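Long-range contacts in reticulocyte binding protein (PDB 3FAW), which probably hydrolyses the alpha-1,6 linkages of pullulan and related alpha-glucans as a streptococcal pullulanase anchored to the cell wall: residues Q37-Q45 with F107-N115; L771-A780 with P787-K798. One frame throughout, in Å; residues are numbered along the deposited sequence.

Contact 1 of 2, residues Q37-Q45 with F107-N115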
loop_
_atom_site.group_PDB
_atom_site.type_symbol
_atom_site.label_atom_id
_atom_site.label_comp_id
_atom_site.label_asym_id
_atom_site.label_seq_id
_atom_site.Cartn_x
_atom_site.Cartn_y
_atom_site.Cartn_z
ATOM N N GLN A 37 -27.192 -22.399 -36.983
ATOM C CA GLN A 37 -25.987 -22.115 -36.143
ATOM C C GLN A 37 -26.346 -21.491 -34.797
ATOM O O GLN A 37 -25.459 -21.199 -33.989
ATOM C CB GLN A 37 -25.021 -21.187 -36.890
ATOM C CG GLN A 37 -24.530 -21.726 -38.231
ATOM C CD GLN A 37 -23.750 -23.023 -38.108
ATOM O OE1 GLN A 37 -23.921 -23.936 -38.914
ATOM N NE2 GLN A 37 -22.887 -23.111 -37.096
ATOM N N VAL A 38 -27.640 -21.285 -34.557
ATOM C CA VAL A 38 -28.112 -20.687 -33.309
ATOM C C VAL A 38 -28.103 -21.736 -32.195
ATOM O O VAL A 38 -28.823 -22.734 -32.274
ATOM C CB VAL A 38 -29.535 -20.110 -33.467
ATOM C CG1 VAL A 38 -30.051 -19.560 -32.140
ATOM C CG2 VAL A 38 -29.553 -19.028 -34.542
ATOM N N GLN A 39 -27.271 -21.509 -31.177
ATOM C CA GLN A 39 -27.157 -22.420 -30.033
ATOM C C GLN A 39 -26.995 -21.655 -28.717
ATOM O O GLN A 39 -26.255 -20.673 -28.649
ATOM C CB GLN A 39 -25.969 -23.368 -30.218
ATOM C CG GLN A 39 -26.057 -24.259 -31.455
ATOM C CD GLN A 39 -24.888 -25.223 -31.577
ATOM O OE1 GLN A 39 -23.933 -25.167 -30.803
ATOM N NE2 GLN A 39 -24.963 -26.113 -32.559
ATOM N N LEU A 40 -27.686 -22.127 -27.681
ATOM C CA LEU A 40 -27.631 -21.539 -26.339
ATOM C C LEU A 40 -26.289 -21.849 -25.658
ATOM O O LEU A 40 -25.837 -22.996 -25.670
ATOM C CB LEU A 40 -28.791 -22.088 -25.497
ATOM C CG LEU A 40 -29.031 -21.558 -24.080
ATOM C CD1 LEU A 40 -29.424 -20.082 -24.092
ATOM C CD2 LEU A 40 -30.112 -22.396 -23.399
ATOM N N LYS A 41 -25.667 -20.825 -25.069
ATOM C CA LYS A 41 -24.350 -20.954 -24.431
ATOM C C LYS A 41 -24.442 -20.939 -22.901
ATOM O O LYS A 41 -23.916 -21.827 -22.225
ATOM C CB LYS A 41 -23.427 -19.818 -24.885
ATOM C CG LYS A 41 -23.046 -19.863 -26.356
ATOM C CD LYS A 41 -22.206 -18.648 -26.760
ATOM C CE LYS A 41 -20.747 -18.783 -26.351
ATOM N NZ LYS A 41 -20.000 -19.745 -27.215
ATOM N N ASP A 42 -25.096 -19.911 -22.368
ATOM C CA ASP A 42 -25.256 -19.750 -20.924
ATOM C C ASP A 42 -26.420 -18.808 -20.615
ATOM O O ASP A 42 -27.087 -18.310 -21.526
ATOM C CB ASP A 42 -23.953 -19.236 -20.299
ATOM C CG ASP A 42 -23.474 -17.934 -20.923
ATOM O OD1 ASP A 42 -24.053 -16.869 -20.613
ATOM O OD2 ASP A 42 -22.509 -17.977 -21.719
ATOM N N ALA A 43 -26.665 -18.579 -19.329
ATOM C CA ALA A 43 -27.753 -17.710 -18.899
ATOM C C ALA A 43 -27.531 -17.191 -17.483
ATOM O O ALA A 43 -26.940 -17.878 -16.644
ATOM C CB ALA A 43 -29.078 -18.448 -18.984
ATOM N N GLN A 44 -28.005 -15.972 -17.236
ATOM C CA GLN A 44 -27.928 -15.354 -15.917
ATOM C C GLN A 44 -29.254 -14.692 -15.555
ATOM O O GLN A 44 -29.906 -14.087 -16.416
ATOM C CB GLN A 44 -26.809 -14.309 -15.863
ATOM C CG GLN A 44 -25.415 -14.837 -16.207
ATOM C CD GLN A 44 -25.159 -14.946 -17.710
ATOM O OE1 GLN A 44 -25.651 -14.136 -18.495
ATOM N NE2 GLN A 44 -24.376 -15.949 -18.109
ATOM N N GLN A 45 -29.652 -14.813 -14.288
ATOM C CA GLN A 45 -30.796 -14.065 -13.763
ATOM C C GLN A 45 -30.316 -12.738 -13.166
ATOM O O GLN A 45 -29.477 -12.722 -12.257
ATOM C CB GLN A 45 -31.569 -14.874 -12.717
ATOM C CG GLN A 45 -32.891 -14.206 -12.303
ATOM C CD GLN A 45 -33.781 -15.080 -11.441
ATOM O OE1 GLN A 45 -33.508 -16.262 -11.236
ATOM N NE2 GLN A 45 -34.858 -14.494 -10.924
ATOM N N PHE A 107 -33.052 -21.667 -12.494
ATOM C CA PHE A 107 -33.873 -22.054 -13.634
ATOM C C PHE A 107 -33.058 -22.738 -14.734
ATOM O O PHE A 107 -31.874 -22.456 -14.917
ATOM C CB PHE A 107 -34.641 -20.835 -14.149
ATOM C CG PHE A 107 -35.569 -20.254 -13.118
ATOM C CD1 PHE A 107 -36.867 -20.727 -12.989
ATOM C CD2 PHE A 107 -35.127 -19.277 -12.238
ATOM C CE1 PHE A 107 -37.715 -20.218 -12.024
ATOM C CE2 PHE A 107 -35.973 -18.767 -11.268
ATOM C CZ PHE A 107 -37.268 -19.239 -11.162
ATOM N N ASN A 108 -33.697 -23.677 -15.424
ATOM C CA ASN A 108 -33.099 -24.336 -16.580
ATOM C C ASN A 108 -33.631 -23.713 -17.865
ATOM O O ASN A 108 -34.839 -23.713 -18.110
ATOM C CB ASN A 108 -33.401 -25.836 -16.574
ATOM C CG ASN A 108 -32.630 -26.590 -17.649
ATOM O OD1 ASN A 108 -31.426 -26.817 -17.521
ATOM N ND2 ASN A 108 -33.324 -26.983 -18.716
ATOM N N ILE A 109 -32.726 -23.176 -18.676
ATOM C CA ILE A 109 -33.079 -22.638 -19.985
ATOM C C ILE A 109 -32.684 -23.676 -21.028
ATOM O O ILE A 109 -31.577 -24.211 -20.979
ATOM C CB ILE A 109 -32.360 -21.301 -20.276
ATOM C CG1 ILE A 109 -32.411 -20.369 -19.054
ATOM C CG2 ILE A 109 -32.978 -20.618 -21.486
ATOM C CD1 ILE A 109 -33.807 -20.128 -18.508
ATOM N N SER A 110 -33.588 -23.972 -21.961
ATOM C CA SER A 110 -33.327 -24.994 -22.977
ATOM C C SER A 110 -33.687 -24.536 -24.386
ATOM O O SER A 110 -34.641 -23.786 -24.592
ATOM C CB SER A 110 -34.063 -26.297 -22.647
ATOM O OG SER A 110 -35.467 -26.117 -22.638
ATOM N N TYR A 111 -32.901 -25.012 -25.345
ATOM C CA TYR A 111 -33.044 -24.649 -26.746
ATOM C C TYR A 111 -32.302 -25.680 -27.593
ATOM O O TYR A 111 -31.081 -25.801 -27.490
ATOM C CB TYR A 111 -32.448 -23.257 -26.988
ATOM C CG TYR A 111 -32.835 -22.646 -28.312
ATOM C CD1 TYR A 111 -33.965 -21.851 -28.418
ATOM C CD2 TYR A 111 -32.077 -22.866 -29.458
ATOM C CE1 TYR A 111 -34.335 -21.290 -29.622
ATOM C CE2 TYR A 111 -32.443 -22.305 -30.678
ATOM C CZ TYR A 111 -33.575 -21.516 -30.752
ATOM O OH TYR A 111 -33.950 -20.954 -31.952
ATOM N N ASN A 112 -33.036 -26.435 -28.408
ATOM C CA ASN A 112 -32.428 -27.367 -29.373
ATOM C C ASN A 112 -31.431 -28.384 -28.794
ATOM O O ASN A 112 -30.420 -28.689 -29.432
ATOM C CB ASN A 112 -31.709 -26.575 -30.477
ATOM C CG ASN A 112 -32.639 -26.110 -31.569
ATOM O OD1 ASN A 112 -33.336 -25.113 -31.419
ATOM N ND2 ASN A 112 -32.633 -26.821 -32.695
ATOM N N GLY A 113 -31.692 -28.904 -27.598
ATOM C CA GLY A 113 -30.801 -29.908 -26.999
ATOM C C GLY A 113 -29.795 -29.385 -25.984
ATOM O O GLY A 113 -29.353 -30.143 -25.117
ATOM N N ASN A 114 -29.408 -28.114 -26.094
ATOM C CA ASN A 114 -28.611 -27.468 -25.047
ATOM C C ASN A 114 -29.500 -27.111 -23.866
ATOM O O ASN A 114 -30.537 -26.471 -24.039
ATOM C CB ASN A 114 -27.921 -26.197 -25.556
ATOM C CG ASN A 114 -26.701 -26.489 -26.406
ATOM O OD1 ASN A 114 -26.578 -27.562 -26.992
ATOM N ND2 ASN A 114 -25.792 -25.522 -26.484
ATOM N N ASN A 115 -29.093 -27.540 -22.674
ATOM C CA ASN A 115 -29.735 -27.139 -21.429
ATOM C C ASN A 115 -28.695 -26.489 -20.534
ATOM O O ASN A 115 -27.651 -27.085 -20.276
ATOM C CB ASN A 115 -30.339 -28.348 -20.714
ATOM C CG ASN A 115 -31.489 -28.971 -21.482
ATOM O OD1 ASN A 115 -31.301 -29.543 -22.557
ATOM N ND2 ASN A 115 -32.690 -28.873 -20.924
#
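Leu40 and Ala43 pack against Ile109 in the buried part of this contact. The delta methyl CD2 of Leu40 lies 3.4 Å from Ile109 O and 3.9 Å from Ile109 CG2, so it meets the backbone as well as the beta branch of the isoleucine. Holding CG anti to the backbone N (chi1 -175°) carries the leucine across to that position. Ile109 divides its branches between two partners: CG2 serves Leu40, while CG1 approaches Ala43 CB at 3.8 Å. One step toward the turn, Leu40 CB sits 4.1 Å from Tyr111 CB, and Val38 CG1 reaches Tyr111 CE2 at 3.9 Å, meeting the phenol ring obliquely. The far end is buried too: Gln45 OE1 comes to the edge of the Phe107 ring, 3.5 Å from Phe107 CE2, while Gln45 NE2 bonds the carbonyls of Phe100 and Asp47.

The solvent side, around Gln39 and Asn114, is sparser and polar. Here Asn114 ND2 donates to Leu40 O over 2.7 Å with an N-H...O angle of 158°. The acceptor lies close to the amide plane and the donor lies in the carbonyl plane, evidence that this bond fixes the rotation of the asparagine side chain.

The axes of 40-45 and 108-111 come no closer than 8.0 Å, at 165°, nearly antiparallel but too distant for direct strand pairing. The link runs instead through strand 114-120, which pairs with both: Ala43 is backbone-bonded to Arg119, and Tyr111 and Asn114 form a hydrogen-bonded pair closing a type I' turn. The arrangement is that of a tight two-residue beta hairpin, with Asn112 and Gly113 at its corner, whose second strand pairs with 40-47 in a mixed sheet of this N-terminal beta module.

Contact 2 of 2, residues L771-A780 with P787-K798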
loop_
_atom_site.group_PDB
_atom_site.type_symbol
_atom_site.label_atom_id
_atom_site.label_comp_id
_atom_site.label_asym_id
_atom_site.label_seq_id
_atom_site.Cartn_x
_atom_site.Cartn_y
_atom_site.Cartn_z
ATOM N N LEU A 771 17.432 39.067 -0.981
ATOM C CA LEU A 771 17.930 37.798 -0.447
ATOM C C LEU A 771 19.390 37.863 0.009
ATOM O O LEU A 771 19.813 37.065 0.847
ATOM C CB LEU A 771 17.772 36.682 -1.486
ATOM C CG LEU A 771 16.346 36.323 -1.910
ATOM C CD1 LEU A 771 16.376 35.238 -2.988
ATOM C CD2 LEU A 771 15.517 35.877 -0.710
ATOM N N LEU A 772 20.155 38.810 -0.533
ATOM C CA LEU A 772 21.562 38.983 -0.152
ATOM C C LEU A 772 21.735 39.465 1.297
ATOM O O LEU A 772 22.821 39.348 1.860
ATOM C CB LEU A 772 22.267 39.951 -1.114
ATOM C CG LEU A 772 22.410 39.463 -2.560
ATOM C CD1 LEU A 772 22.704 40.623 -3.495
ATOM C CD2 LEU A 772 23.488 38.390 -2.669
ATOM N N LYS A 773 20.664 39.999 1.886
ATOM C CA LYS A 773 20.670 40.457 3.282
ATOM C C LYS A 773 20.226 39.374 4.269
ATOM O O LYS A 773 20.207 39.606 5.478
ATOM C CB LYS A 773 19.752 41.674 3.439
ATOM C CG LYS A 773 20.118 42.876 2.566
ATOM C CD LYS A 773 21.418 43.552 3.000
ATOM C CE LYS A 773 21.313 44.192 4.378
ATOM N NZ LYS A 773 22.467 45.087 4.666
ATOM N N GLY A 774 19.868 38.200 3.753
ATOM C CA GLY A 774 19.352 37.109 4.577
ATOM C C GLY A 774 20.422 36.247 5.225
ATOM O O GLY A 774 21.617 36.465 5.033
ATOM N N GLN A 775 19.970 35.261 5.997
ATOM C CA GLN A 775 20.851 34.328 6.697
ATOM C C GLN A 775 20.834 32.978 5.991
ATOM O O GLN A 775 19.776 32.514 5.565
ATOM C CB GLN A 775 20.379 34.137 8.140
ATOM C CG GLN A 775 20.281 35.424 8.960
ATOM C CD GLN A 775 19.419 35.273 10.213
ATOM O OE1 GLN A 775 18.411 34.561 10.212
ATOM N NE2 GLN A 775 19.808 35.960 11.283
ATOM N N VAL A 776 22.001 32.348 5.882
ATOM C CA VAL A 776 22.106 30.998 5.324
ATOM C C VAL A 776 21.803 29.963 6.406
ATOM O O VAL A 776 22.525 29.885 7.403
ATOM C CB VAL A 776 23.516 30.721 4.757
ATOM C CG1 VAL A 776 23.574 29.322 4.127
ATOM C CG2 VAL A 776 23.898 31.787 3.741
ATOM N N ILE A 777 20.739 29.179 6.212
ATOM C CA ILE A 777 20.372 28.121 7.170
ATOM C C ILE A 777 20.626 26.693 6.648
ATOM O O ILE A 777 20.667 25.739 7.432
ATOM C CB ILE A 777 18.919 28.279 7.680
ATOM C CG1 ILE A 777 17.901 28.129 6.548
ATOM C CG2 ILE A 777 18.759 29.633 8.372
ATOM C CD1 ILE A 777 16.486 27.958 7.045
ATOM N N VAL A 778 20.794 26.553 5.333
ATOM C CA VAL A 778 21.262 25.299 4.738
ATOM C C VAL A 778 22.445 25.600 3.825
ATOM O O VAL A 778 22.376 26.502 2.987
ATOM C CB VAL A 778 20.151 24.581 3.924
ATOM C CG1 VAL A 778 20.686 23.304 3.274
ATOM C CG2 VAL A 778 18.962 24.266 4.806
ATOM N N ASP A 779 23.533 24.854 3.996
ATOM C CA ASP A 779 24.693 24.980 3.111
ATOM C C ASP A 779 25.161 23.590 2.667
ATOM O O ASP A 779 24.395 22.630 2.751
ATOM C CB ASP A 779 25.801 25.825 3.777
ATOM C CG ASP A 779 26.569 25.082 4.859
ATOM O OD1 ASP A 779 26.204 23.944 5.213
ATOM O OD2 ASP A 779 27.562 25.654 5.359
ATOM N N ALA A 780 26.399 23.482 2.188
ATOM C CA ALA A 780 26.932 22.208 1.695
ATOM C C ALA A 780 27.143 21.160 2.798
ATOM O O ALA A 780 27.123 19.954 2.523
ATOM C CB ALA A 780 28.237 22.447 0.941
ATOM N N PRO A 787 21.051 30.286 11.888
ATOM C CA PRO A 787 22.012 30.900 10.975
ATOM C C PRO A 787 23.381 30.215 11.005
ATOM O O PRO A 787 23.904 29.923 12.082
ATOM C CB PRO A 787 22.129 32.345 11.491
ATOM C CG PRO A 787 20.939 32.565 12.335
ATOM C CD PRO A 787 20.589 31.237 12.916
ATOM N N ILE A 788 23.933 29.950 9.824
ATOM C CA ILE A 788 25.279 29.404 9.691
ATOM C C ILE A 788 26.250 30.582 9.541
ATOM O O ILE A 788 26.158 31.352 8.582
ATOM C CB ILE A 788 25.385 28.446 8.484
ATOM C CG1 ILE A 788 24.386 27.291 8.626
ATOM C CG2 ILE A 788 26.797 27.894 8.362
ATOM C CD1 ILE A 788 24.178 26.486 7.349
ATOM N N SER A 789 27.168 30.720 10.496
ATOM C CA SER A 789 28.030 31.904 10.590
ATOM C C SER A 789 29.024 32.026 9.436
ATOM O O SER A 789 29.235 33.121 8.914
ATOM C CB SER A 789 28.782 31.912 11.924
ATOM O OG SER A 789 29.585 30.755 12.063
ATOM N N THR A 790 29.631 30.904 9.051
ATOM C CA THR A 790 30.563 30.862 7.917
ATOM C C THR A 790 30.125 29.774 6.920
ATOM O O THR A 790 30.648 28.658 6.937
ATOM C CB THR A 790 32.028 30.648 8.392
ATOM O OG1 THR A 790 32.903 30.564 7.257
ATOM C CG2 THR A 790 32.160 29.383 9.244
ATOM N N PRO A 791 29.153 30.103 6.043
ATOM C CA PRO A 791 28.566 29.104 5.143
ATOM C C PRO A 791 29.538 28.556 4.096
ATOM O O PRO A 791 30.344 29.304 3.544
ATOM C CB PRO A 791 27.428 29.870 4.450
ATOM C CG PRO A 791 27.232 31.112 5.241
ATOM C CD PRO A 791 28.545 31.432 5.844
ATOM N N ARG A 792 29.442 27.257 3.828
ATOM C CA ARG A 792 30.273 26.604 2.820
ATOM C C ARG A 792 29.492 26.330 1.536
ATOM O O ARG A 792 28.331 25.914 1.577
ATOM C CB ARG A 792 30.837 25.294 3.375
ATOM C CG ARG A 792 31.912 25.494 4.433
ATOM C CD ARG A 792 33.253 25.869 3.820
ATOM N NE ARG A 792 34.164 26.449 4.808
ATOM C CZ ARG A 792 34.196 27.734 5.165
ATOM N NH1 ARG A 792 33.363 28.621 4.626
ATOM N NH2 ARG A 792 35.074 28.140 6.078
ATOM N N GLY A 793 30.141 26.568 0.400
ATOM C CA GLY A 793 29.571 26.246 -0.908
ATOM C C GLY A 793 28.842 27.387 -1.596
ATOM O O GLY A 793 28.280 27.201 -2.679
ATOM N N VAL A 794 28.850 28.567 -0.977
ATOM C CA VAL A 794 28.164 29.741 -1.519
ATOM C C VAL A 794 28.988 31.010 -1.301
ATOM O O VAL A 794 29.626 31.167 -0.260
ATOM C CB VAL A 794 26.780 29.935 -0.861
ATOM C CG1 VAL A 794 26.917 30.143 0.657
ATOM C CG2 VAL A 794 26.038 31.100 -1.510
ATOM N N HIS A 795 28.968 31.907 -2.286
ATOM C CA HIS A 795 29.583 33.230 -2.152
ATOM C C HIS A 795 28.604 34.314 -2.588
ATOM O O HIS A 795 27.957 34.197 -3.632
ATOM C CB HIS A 795 30.873 33.317 -2.970
ATOM C CG HIS A 795 31.924 32.341 -2.541
ATOM N ND1 HIS A 795 32.930 32.669 -1.656
ATOM C CD2 HIS A 795 32.121 31.043 -2.869
ATOM C CE1 HIS A 795 33.700 31.615 -1.459
ATOM N NE2 HIS A 795 33.232 30.615 -2.184
ATOM N N PHE A 796 28.505 35.366 -1.780
ATOM C CA PHE A 796 27.585 36.472 -2.036
ATOM C C PHE A 796 28.260 37.524 -2.916
ATOM O O PHE A 796 29.350 38.003 -2.592
ATOM C CB PHE A 796 27.124 37.103 -0.711
ATOM C CG PHE A 796 26.066 36.303 0.007
ATOM C CD1 PHE A 796 24.820 36.856 0.277
ATOM C CD2 PHE A 796 26.310 34.991 0.403
ATOM C CE1 PHE A 796 23.835 36.114 0.936
ATOM C CE2 PHE A 796 25.333 34.248 1.061
ATOM C CZ PHE A 796 24.096 34.812 1.328
ATOM N N GLU A 797 27.608 37.874 -4.025
ATOM C CA GLU A 797 28.104 38.901 -4.950
ATOM C C GLU A 797 27.200 40.145 -4.894
ATOM O O GLU A 797 26.383 40.276 -3.983
ATOM C CB GLU A 797 28.166 38.346 -6.382
ATOM C CG GLU A 797 28.785 36.952 -6.516
ATOM C CD GLU A 797 30.211 36.864 -5.994
ATOM O OE1 GLU A 797 30.898 37.905 -5.885
ATOM O OE2 GLU A 797 30.651 35.731 -5.702
ATOM N N LYS A 798 27.349 41.049 -5.864
ATOM C CA LYS A 798 26.578 42.304 -5.899
ATOM C C LYS A 798 25.065 42.078 -6.088
ATOM O O LYS A 798 24.259 42.633 -5.344
ATOM C CB LYS A 798 27.128 43.227 -6.996
ATOM C CG LYS A 798 26.385 44.548 -7.187
ATOM C CD LYS A 798 26.359 45.391 -5.918
ATOM C CE LYS A 798 25.902 46.817 -6.208
ATOM N NZ LYS A 798 25.813 47.639 -4.969
#
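A beta bulge marks the edge strand 775-778 of the C-terminal domain's five-stranded antiparallel sheet, where Ile777 and Val778 both face Val810. Residues 787-793 run alongside 776-780 in roughly the same direction, then the chain returns to bring Phe796 to Leu772. Ile788 N donates to Val776 O at 2.8 Å, nearly in line with the carbonyl (C=O...N 172°). Beyond the bulge, Ala780 N reaches Arg792 O at 3.2 Å.

Asp779 supplies the side-chain bond. Its CG stands between the backbone N and the carbonyl carbon (chi1 76°), which brings OD2 to 2.9 Å from Arg792 N; the N-H points almost straight at it (178°), from the anti side and somewhat out of the carboxylate plane. OD1 is taken by the backbone N-H groups of Asp781 and Gln782.

Val776 carries the apolar part: its CG2 lies 3.7 Å from Pro791 CG and 3.9 Å from Phe796 CZ, meeting the phenyl at its edge. Leu772 comes to another part of that ring, CD2 being 3.6 Å from Phe796 CD1. Toward solvent, the extended Gln775 runs alongside Pro787, NE2 3.7 Å from its CG.

Three backbone N-H groups thus converge on one buried carboxylate, which probably stabilises its charged form and ties the start of the 781-786 connection to Arg792.

Overall arrangement
Contacts 1 and 2 sit on opposite sides of the chain's centre, their own centres about 82 Å apart and their nearest atoms about 63 Å, so neither touches the other and they hold no common element. Between them along the sequence lies the parallel eight-stranded barrel. Both are partly buried. Contact 1 joins strands far apart in sequence within the N-terminal sheet and is chiefly apolar, with a single cross-contact hydrogen bond on its more open side. Contact 2 is local, bridging a short connection in the C-terminal domain; it buries more surface, 712 against 452 Å², and relies on three hydrogen bonds, including one to a buried carboxylate.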